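Local coordinates for OxyA protein (PDB 5HH3) that is a heme-containing cytochrome P450 of glycopeptide antibiotic biosynthesis that probably cyclises the peptide by phenolic coupling, at residues 20-31 against 313-322. Residues are numbered along the deposited sequence; the frame is centred on the assembly and turned at random.
Sequences HRRDRFDPVPQL and SLLAANRRNF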
loop_
_atom_site.group_PDB
_atom_site.type_symbol
_atom_site.label_atom_id
_atom_site.label_comp_id
_atom_site.label_asym_id
_atom_site.label_seq_id
_atom_site.Cartn_x
_atom_site.Cartn_y
_atom_site.Cartn_z
ATOM N N HIS B 20 0.548 8.827 -12.676
ATOM C CA HIS B 20 1.325 10.045 -12.500
ATOM C C HIS B 20 2.821 9.886 -12.721
ATOM O O HIS B 20 3.599 10.703 -12.257
ATOM C CB HIS B 20 1.005 10.651 -11.128
ATOM C CG HIS B 20 -0.370 11.198 -11.070
ATOM N ND1 HIS B 20 -1.463 10.415 -10.783
ATOM C CD2 HIS B 20 -0.858 12.406 -11.429
ATOM C CE1 HIS B 20 -2.562 11.141 -10.879
ATOM N NE2 HIS B 20 -2.221 12.351 -11.281
ATOM N N ARG B 21 3.198 8.842 -13.442
ATOM C CA ARG B 21 4.507 8.777 -14.105
ATOM C C ARG B 21 4.534 9.865 -15.182
ATOM O O ARG B 21 3.513 10.502 -15.440
ATOM C CB ARG B 21 4.716 7.397 -14.721
ATOM C CG ARG B 21 4.793 6.285 -13.692
ATOM C CD ARG B 21 5.198 4.982 -14.342
ATOM N NE ARG B 21 5.293 3.883 -13.374
ATOM C CZ ARG B 21 6.281 3.701 -12.482
ATOM N NH1 ARG B 21 7.318 4.544 -12.391
ATOM N NH2 ARG B 21 6.229 2.645 -11.662
ATOM N N ARG B 22 5.687 10.099 -15.790
ATOM C CA ARG B 22 5.849 11.208 -16.731
ATOM C C ARG B 22 6.582 10.735 -17.973
ATOM O O ARG B 22 7.453 9.875 -17.891
ATOM C CB ARG B 22 6.637 12.368 -16.105
ATOM C CG ARG B 22 6.121 12.852 -14.761
ATOM C CD ARG B 22 4.870 13.697 -14.886
ATOM N NE ARG B 22 5.121 15.051 -15.372
ATOM C CZ ARG B 22 5.297 16.146 -14.630
ATOM N NH1 ARG B 22 5.303 16.109 -13.297
ATOM N NH2 ARG B 22 5.476 17.309 -15.244
ATOM N N ASP B 23 6.215 11.301 -19.114
ATOM C CA ASP B 23 6.962 11.115 -20.354
ATOM C C ASP B 23 7.765 12.396 -20.535
ATOM O O ASP B 23 7.248 13.407 -21.044
ATOM C CB ASP B 23 6.024 10.877 -21.529
ATOM C CG ASP B 23 6.768 10.701 -22.846
ATOM O OD1 ASP B 23 8.022 10.610 -22.861
ATOM O OD2 ASP B 23 6.094 10.652 -23.884
ATOM N N ARG B 24 9.016 12.353 -20.076
ATOM C CA ARG B 24 9.823 13.561 -19.925
ATOM C C ARG B 24 9.060 14.556 -19.018
ATOM O O ARG B 24 8.884 14.253 -17.852
ATOM C CB ARG B 24 10.258 14.099 -21.302
ATOM C CG ARG B 24 10.991 13.043 -22.129
ATOM C CD ARG B 24 11.534 13.539 -23.470
ATOM N NE ARG B 24 12.668 14.451 -23.266
ATOM C CZ ARG B 24 12.640 15.785 -23.380
ATOM N NH1 ARG B 24 11.525 16.429 -23.734
ATOM N NH2 ARG B 24 13.755 16.493 -23.154
ATOM N N PHE B 25 8.576 15.685 -19.529
ATOM C CA PHE B 25 7.800 16.644 -18.735
ATOM C C PHE B 25 6.288 16.466 -18.833
ATOM O O PHE B 25 5.546 17.136 -18.106
ATOM C CB PHE B 25 8.142 18.084 -19.158
ATOM C CG PHE B 25 9.592 18.405 -19.035
ATOM C CD1 PHE B 25 10.144 18.645 -17.789
ATOM C CD2 PHE B 25 10.411 18.416 -20.140
ATOM C CE1 PHE B 25 11.489 18.926 -17.656
ATOM C CE2 PHE B 25 11.765 18.694 -20.012
ATOM C CZ PHE B 25 12.302 18.942 -18.770
ATOM N N ASP B 26 5.838 15.589 -19.725
ATOM C CA ASP B 26 4.426 15.455 -20.014
ATOM C C ASP B 26 3.713 14.398 -19.183
ATOM O O ASP B 26 4.326 13.408 -18.790
ATOM C CB ASP B 26 4.233 15.117 -21.466
ATOM C CG ASP B 26 4.819 16.156 -22.385
ATOM O OD1 ASP B 26 5.080 17.300 -21.944
ATOM O OD2 ASP B 26 4.996 15.805 -23.548
ATOM N N PRO B 27 2.392 14.585 -18.965
ATOM C CA PRO B 27 1.515 13.509 -18.478
ATOM C C PRO B 27 1.551 12.303 -19.422
ATOM O O PRO B 27 1.653 12.517 -20.630
ATOM C CB PRO B 27 0.116 14.136 -18.545
ATOM C CG PRO B 27 0.329 15.607 -18.650
ATOM C CD PRO B 27 1.626 15.785 -19.354
ATOM N N VAL B 28 1.465 11.074 -18.896
ATOM C CA VAL B 28 1.429 9.868 -19.752
ATOM C C VAL B 28 0.067 9.694 -20.458
ATOM O O VAL B 28 -0.939 10.272 -20.006
ATOM C CB VAL B 28 1.810 8.561 -18.996
ATOM C CG1 VAL B 28 3.256 8.639 -18.506
ATOM C CG2 VAL B 28 0.851 8.241 -17.853
ATOM N N PRO B 29 0.023 8.903 -21.572
ATOM C CA PRO B 29 -1.235 8.734 -22.320
ATOM C C PRO B 29 -2.445 8.316 -21.489
ATOM O O PRO B 29 -3.561 8.723 -21.786
ATOM C CB PRO B 29 -0.888 7.635 -23.324
ATOM C CG PRO B 29 0.548 7.868 -23.619
ATOM C CD PRO B 29 1.159 8.307 -22.308
ATOM N N GLN B 30 -2.208 7.530 -20.440
ATOM C CA GLN B 30 -3.271 6.941 -19.630
ATOM C C GLN B 30 -3.964 8.026 -18.792
ATOM O O GLN B 30 -5.181 7.996 -18.620
ATOM C CB GLN B 30 -2.702 5.850 -18.717
ATOM C CG GLN B 30 -2.233 4.570 -19.414
ATOM C CD GLN B 30 -0.889 4.661 -20.159
ATOM O OE1 GLN B 30 -0.104 5.629 -20.028
ATOM N NE2 GLN B 30 -0.622 3.630 -20.967
ATOM N N LEU B 31 -3.196 8.980 -18.283
ATOM C CA LEU B 31 -3.784 10.134 -17.590
ATOM C C LEU B 31 -4.486 11.092 -18.579
ATOM O O LEU B 31 -5.568 11.600 -18.281
ATOM C CB LEU B 31 -2.731 10.901 -16.793
ATOM C CG LEU B 31 -3.245 12.074 -15.955
ATOM C CD1 LEU B 31 -4.320 11.631 -14.982
ATOM C CD2 LEU B 31 -2.122 12.767 -15.220
ATOM N N SER B 313 -5.586 15.119 -9.032
ATOM C CA SER B 313 -4.459 15.235 -9.937
ATOM C C SER B 313 -4.126 16.719 -10.206
ATOM O O SER B 313 -4.703 17.389 -11.094
ATOM C CB SER B 313 -4.736 14.497 -11.242
ATOM O OG SER B 313 -3.622 14.543 -12.111
ATOM N N LEU B 314 -3.150 17.203 -9.450
ATOM C CA LEU B 314 -2.582 18.524 -9.633
ATOM C C LEU B 314 -1.893 18.630 -10.989
ATOM O O LEU B 314 -1.968 19.673 -11.634
ATOM C CB LEU B 314 -1.607 18.861 -8.505
ATOM C CG LEU B 314 -2.092 18.730 -7.059
ATOM C CD1 LEU B 314 -1.014 19.176 -6.068
ATOM C CD2 LEU B 314 -3.361 19.539 -6.863
ATOM N N LEU B 315 -1.246 17.555 -11.430
ATOM C CA LEU B 315 -0.678 17.501 -12.785
ATOM C C LEU B 315 -1.779 17.740 -13.839
ATOM O O LEU B 315 -1.632 18.637 -14.697
ATOM C CB LEU B 315 0.027 16.166 -13.014
ATOM C CG LEU B 315 0.711 15.938 -14.374
ATOM C CD1 LEU B 315 1.774 16.962 -14.608
ATOM C CD2 LEU B 315 1.322 14.560 -14.452
ATOM N N ALA B 316 -2.899 17.011 -13.722
ATOM C CA ALA B 316 -4.018 17.181 -14.644
ATOM C C ALA B 316 -4.553 18.613 -14.645
ATOM O O ALA B 316 -4.778 19.175 -15.710
ATOM C CB ALA B 316 -5.143 16.184 -14.372
ATOM N N ALA B 317 -4.697 19.223 -13.470
ATOM C CA ALA B 317 -5.213 20.589 -13.377
ATOM C C ALA B 317 -4.267 21.595 -14.023
ATOM O O ALA B 317 -4.712 22.484 -14.747
ATOM C CB ALA B 317 -5.413 20.973 -11.917
ATOM N N ASN B 318 -2.980 21.455 -13.726
ATOM C CA ASN B 318 -1.956 22.400 -14.160
ATOM C C ASN B 318 -1.639 22.290 -15.649
ATOM O O ASN B 318 -1.263 23.297 -16.282
ATOM C CB ASN B 318 -0.688 22.211 -13.336
ATOM C CG ASN B 318 -0.886 22.588 -11.881
ATOM O OD1 ASN B 318 -1.925 23.140 -11.504
ATOM N ND2 ASN B 318 0.113 22.319 -11.058
ATOM N N ARG B 319 -1.785 21.071 -16.177
ATOM C CA ARG B 319 -1.520 20.761 -17.564
ATOM C C ARG B 319 -2.826 20.422 -18.325
ATOM O O ARG B 319 -2.820 19.625 -19.259
ATOM C CB ARG B 319 -0.520 19.608 -17.620
ATOM C CG ARG B 319 0.785 19.857 -16.838
ATOM C CD ARG B 319 1.576 21.041 -17.380
ATOM N NE ARG B 319 1.915 20.723 -18.760
ATOM C CZ ARG B 319 2.905 19.921 -19.138
ATOM N NH1 ARG B 319 3.786 19.435 -18.266
ATOM N NH2 ARG B 319 3.036 19.643 -20.429
ATOM N N ARG B 320 -3.924 21.087 -17.953
ATOM C CA ARG B 320 -5.265 20.706 -18.409
ATOM C C ARG B 320 -5.465 20.827 -19.916
ATOM O O ARG B 320 -6.291 20.104 -20.487
ATOM C CB ARG B 320 -6.338 21.509 -17.680
ATOM C CG ARG B 320 -6.419 22.985 -18.058
ATOM C CD ARG B 320 -7.409 23.686 -17.132
ATOM N NE ARG B 320 -7.189 25.123 -16.990
ATOM C CZ ARG B 320 -6.149 25.688 -16.366
ATOM N NH1 ARG B 320 -5.151 24.959 -15.844
ATOM N NH2 ARG B 320 -6.083 27.012 -16.271
ATOM N N ASN B 321 -4.726 21.723 -20.554
ATOM C CA ASN B 321 -4.817 21.900 -22.016
ATOM C C ASN B 321 -3.790 21.082 -22.830
ATOM O O ASN B 321 -3.762 21.203 -24.030
ATOM C CB ASN B 321 -4.751 23.399 -22.368
ATOM C CG ASN B 321 -5.946 24.175 -21.831
ATOM O OD1 ASN B 321 -7.079 23.729 -21.925
ATOM N ND2 ASN B 321 -5.690 25.329 -21.249
ATOM N N PHE B 322 -2.981 20.242 -22.189
ATOM C CA PHE B 322 -2.078 19.315 -22.903
ATOM C C PHE B 322 -2.908 18.421 -23.835
ATOM O O PHE B 322 -3.932 17.955 -23.407
ATOM C CB PHE B 322 -1.333 18.428 -21.884
ATOM C CG PHE B 322 -0.281 17.544 -22.501
ATOM C CD1 PHE B 322 0.905 18.093 -22.984
ATOM C CD2 PHE B 322 -0.485 16.175 -22.633
ATOM C CE1 PHE B 322 1.871 17.292 -23.578
ATOM C CE2 PHE B 322 0.490 15.369 -23.229
ATOM C CZ PHE B 322 1.660 15.925 -23.695
#
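S313 OG meets the edge of the H20 imidazole, 2.7 Å from H20 NE2 in a nearly straight hydrogen bond. ND1, on the other side of the ring, bonds to A16 O, which fixes the ring's rotation. The same S313 OG N-caps helix 314-318, accepting from A316 N at 3.0 Å; a first torsion of -177°, with OG beside the carbonyl carbon, leaves the hydroxyl placed for both partners. Next along the helix, L315 fills the centre. Its CD2 meets P27 CB and L31 CD2, while CD1 sits over the middle of one face of the R22 guanidinium, 3.6 Å from R22 CZ. R22 is folded at chi2 and chi3, and its NH2 bonds almost linearly to F25 O at 2.9 Å, in the guanidinium plane; this NH2 also hydrogen-bonds to L282 O, and NH1 pairs with E286. R319, likewise bent (chi2 -62°, chi3 -61°), delivers NH1 to F25 O at 2.9 Å from the opposite face of the carbonyl, so two arginines clasp one oxygen. With R22 NH2 and R319 NH1 4.1 Å apart, their like charges are probably offset by surrounding carboxylates: R319 NH2 makes a salt bridge to D327 and a weaker one to D26 OD1. P27 CD lies over the centre of the F322 ring in a CH-pi contact, 4.0 Å from its centroid, and the D26 side chain crosses that of F322 at about a right angle, its OD2 reaching CZ obliquely. The arrangement joins the 22-27 hairpin, between helices 8-19 and 29-37, to helix 314-318, the K' helix that follows strand 309-312, beside the K helix 274-282 of the cytochrome P450 fold; it is packed on the N-terminal part of the chain, with neighbouring L314 touching the heme.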